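Local coordinates for epidermal growth factor receptor pathway substrate 8-like protein 1 (Mus musculus, PDB 2CY4) that probably acts as an adaptor in growth factor receptor signalling, through a phosphotyrosine-binding domain of the PH-like superfold, at residues H12-V17 / F111-L116. Residues are numbered along the deposited sequence; the frame is centred on the assembly and turned at random.
Sequences HVNHLV and FFQGLL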
loop_
_atom_site.group_PDB
_atom_site.type_symbol
_atom_site.label_atom_id
_atom_site.label_comp_id
_atom_site.label_asym_id
_atom_site.label_seq_id
_atom_site.Cartn_x
_atom_site.Cartn_y
_atom_site.Cartn_z
ATOM N N HIS A 12 13.028 13.562 9.248
ATOM C CA HIS A 12 11.689 13.698 9.807
ATOM C C HIS A 12 10.851 14.447 8.758
ATOM O O HIS A 12 11.194 15.554 8.326
ATOM C CB HIS A 12 11.699 14.513 11.092
ATOM C CG HIS A 12 12.023 13.701 12.284
ATOM N ND1 HIS A 12 11.048 13.141 13.063
ATOM C CD2 HIS A 12 13.216 13.307 12.797
ATOM C CE1 HIS A 12 11.622 12.420 14.023
ATOM N NE2 HIS A 12 12.930 12.504 13.879
ATOM N N VAL A 13 9.751 13.844 8.334
ATOM C CA VAL A 13 8.893 14.512 7.373
ATOM C C VAL A 13 7.480 14.399 7.873
ATOM O O VAL A 13 7.217 13.660 8.823
ATOM C CB VAL A 13 8.926 13.810 5.994
ATOM C CG1 VAL A 13 10.362 13.747 5.459
ATOM C CG2 VAL A 13 8.437 12.392 6.142
ATOM N N ASN A 14 6.565 15.132 7.224
ATOM C CA ASN A 14 5.153 14.986 7.534
ATOM C C ASN A 14 4.535 14.329 6.312
ATOM O O ASN A 14 4.515 14.949 5.258
ATOM C CB ASN A 14 4.419 16.310 7.641
ATOM C CG ASN A 14 4.538 16.947 9.047
ATOM O OD1 ASN A 14 4.856 16.291 10.013
ATOM N ND2 ASN A 14 4.239 18.205 9.128
ATOM N N HIS A 15 3.990 13.118 6.466
ATOM C CA HIS A 15 3.291 12.470 5.353
ATOM C C HIS A 15 1.943 13.184 5.202
ATOM O O HIS A 15 1.233 13.332 6.176
ATOM C CB HIS A 15 3.075 10.972 5.690
ATOM C CG HIS A 15 2.172 10.263 4.710
ATOM N ND1 HIS A 15 0.793 10.294 4.805
ATOM C CD2 HIS A 15 2.472 9.557 3.585
ATOM C CE1 HIS A 15 0.264 9.630 3.767
ATOM N NE2 HIS A 15 1.251 9.175 3.019
ATOM N N LEU A 16 1.578 13.667 3.998
ATOM C CA LEU A 16 0.267 14.304 3.782
ATOM C C LEU A 16 -0.768 13.325 3.169
ATOM O O LEU A 16 -1.906 13.236 3.639
ATOM C CB LEU A 16 0.388 15.513 2.825
ATOM C CG LEU A 16 1.294 16.605 3.410
ATOM C CD1 LEU A 16 1.327 17.763 2.375
ATOM C CD2 LEU A 16 0.663 17.141 4.747
ATOM N N VAL A 17 -0.391 12.588 2.109
ATOM C CA VAL A 17 -1.379 11.708 1.475
ATOM C C VAL A 17 -0.650 10.703 0.643
ATOM O O VAL A 17 0.471 10.956 0.186
ATOM C CB VAL A 17 -2.389 12.445 0.432
ATOM C CG1 VAL A 17 -3.230 13.445 1.118
ATOM C CG2 VAL A 17 -1.639 13.063 -0.723
ATOM N N PHE A 111 2.745 12.375 -1.094
ATOM C CA PHE A 111 3.240 13.732 -0.813
ATOM C C PHE A 111 3.656 13.865 0.646
ATOM O O PHE A 111 2.912 13.462 1.564
ATOM C CB PHE A 111 2.186 14.781 -1.091
ATOM C CG PHE A 111 2.004 15.078 -2.557
ATOM C CD1 PHE A 111 2.945 15.895 -3.206
ATOM C CD2 PHE A 111 0.854 14.677 -3.251
ATOM C CE1 PHE A 111 2.752 16.378 -4.529
ATOM C CE2 PHE A 111 0.631 15.139 -4.577
ATOM C CZ PHE A 111 1.569 16.003 -5.214
ATOM N N PHE A 112 4.851 14.430 0.860
ATOM C CA PHE A 112 5.350 14.686 2.218
ATOM C C PHE A 112 5.801 16.176 2.350
ATOM O O PHE A 112 6.139 16.831 1.362
ATOM C CB PHE A 112 6.577 13.866 2.543
ATOM C CG PHE A 112 6.447 12.411 2.305
ATOM C CD1 PHE A 112 6.719 11.900 1.028
ATOM C CD2 PHE A 112 6.092 11.530 3.369
ATOM C CE1 PHE A 112 6.642 10.528 0.819
ATOM C CE2 PHE A 112 6.006 10.151 3.165
ATOM C CZ PHE A 112 6.286 9.649 1.883
ATOM N N GLN A 113 5.725 16.746 3.564
ATOM C CA GLN A 113 6.278 18.100 3.745
ATOM C C GLN A 113 7.730 17.747 4.166
ATOM O O GLN A 113 7.925 16.820 4.950
ATOM C CB GLN A 113 5.580 18.799 4.909
ATOM C CG GLN A 113 4.109 19.119 4.595
ATOM C CD GLN A 113 3.449 19.848 5.752
ATOM O OE1 GLN A 113 2.984 20.983 5.613
ATOM N NE2 GLN A 113 3.424 19.217 6.894
ATOM N N GLY A 114 8.723 18.452 3.616
ATOM C CA GLY A 114 10.156 18.215 3.897
ATOM C C GLY A 114 10.632 18.876 5.208
ATOM O O GLY A 114 11.745 18.637 5.665
ATOM N N LEU A 115 9.819 19.743 5.767
ATOM C CA LEU A 115 10.169 20.408 7.041
ATOM C C LEU A 115 11.498 21.214 6.976
ATOM O O LEU A 115 11.859 21.738 5.917
ATOM C CB LEU A 115 10.181 19.321 8.130
ATOM C CG LEU A 115 8.820 18.902 8.764
ATOM C CD1 LEU A 115 7.583 19.343 8.011
ATOM C CD2 LEU A 115 8.765 17.506 9.160
ATOM N N LEU A 116 12.254 21.252 8.048
ATOM C CA LEU A 116 13.460 22.092 8.106
ATOM C C LEU A 116 14.530 21.783 7.054
ATOM O O LEU A 116 14.938 22.658 6.294
ATOM C CB LEU A 116 14.016 22.044 9.516
ATOM C CG LEU A 116 15.270 22.898 9.764
ATOM C CD1 LEU A 116 14.979 24.364 9.462
ATOM C CD2 LEU A 116 15.709 22.696 11.191
HETATM O O HOH W 1 13.269 16.915 7.233
#
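The carbonyl oxygen of F111 takes two backbone amides of the facing strand: N of L16 lies 2.8 Å from F111 O, in a nearly straight bond, and N of V17 adds a weak one at 3.5 Å to the same atom. Two residues thus stand opposite one, a classic beta bulge, closed on its far side by F111 N donating to V17 O (3.0 Å). The helical backbone of L16 (psi -48°) makes the extra step and lets the side chains of both L16 and V17 fall on the face that carries F111 and Q113. Here V17 and F111 run side by side, CG2 of V17 at the edge of the phenyl ring, while L16 lays CD1 against CG of Q113 at 3.8 Å. Directly beside the bulge, H15 and F112 form a non-hydrogen-bonded antiparallel pair with side chains on the opposite face. With CG of H15 anti to its N (chi1 171°), the rings make an offset edge-to-face stack, the imidazole edge directed toward the phenyl face, planes 77° apart, the closest atoms being CD2 of H15 and CE2 of F112 (3.6 Å); NE2 of H15 is held by T18. V13 CG2 packs on CD2 of the same phenyl. Next, N14 and Q113 exchange two backbone bonds, N14 N reaching a lone pair of Q113 O in the carbonyl plane. Where the strand gives way to the turn at G114, one water donates to both H12 O and G114 O. Strands 9-20 and 108-113 are neighbours in the middle of the antiparallel sheet of this PH-like domain, with helix 30-42 over V17 and F111. Backbone bonds therefore fix the register, while apolar and aromatic side chains flank it on both faces and a water bridges the two segments where strand 108-113 ends.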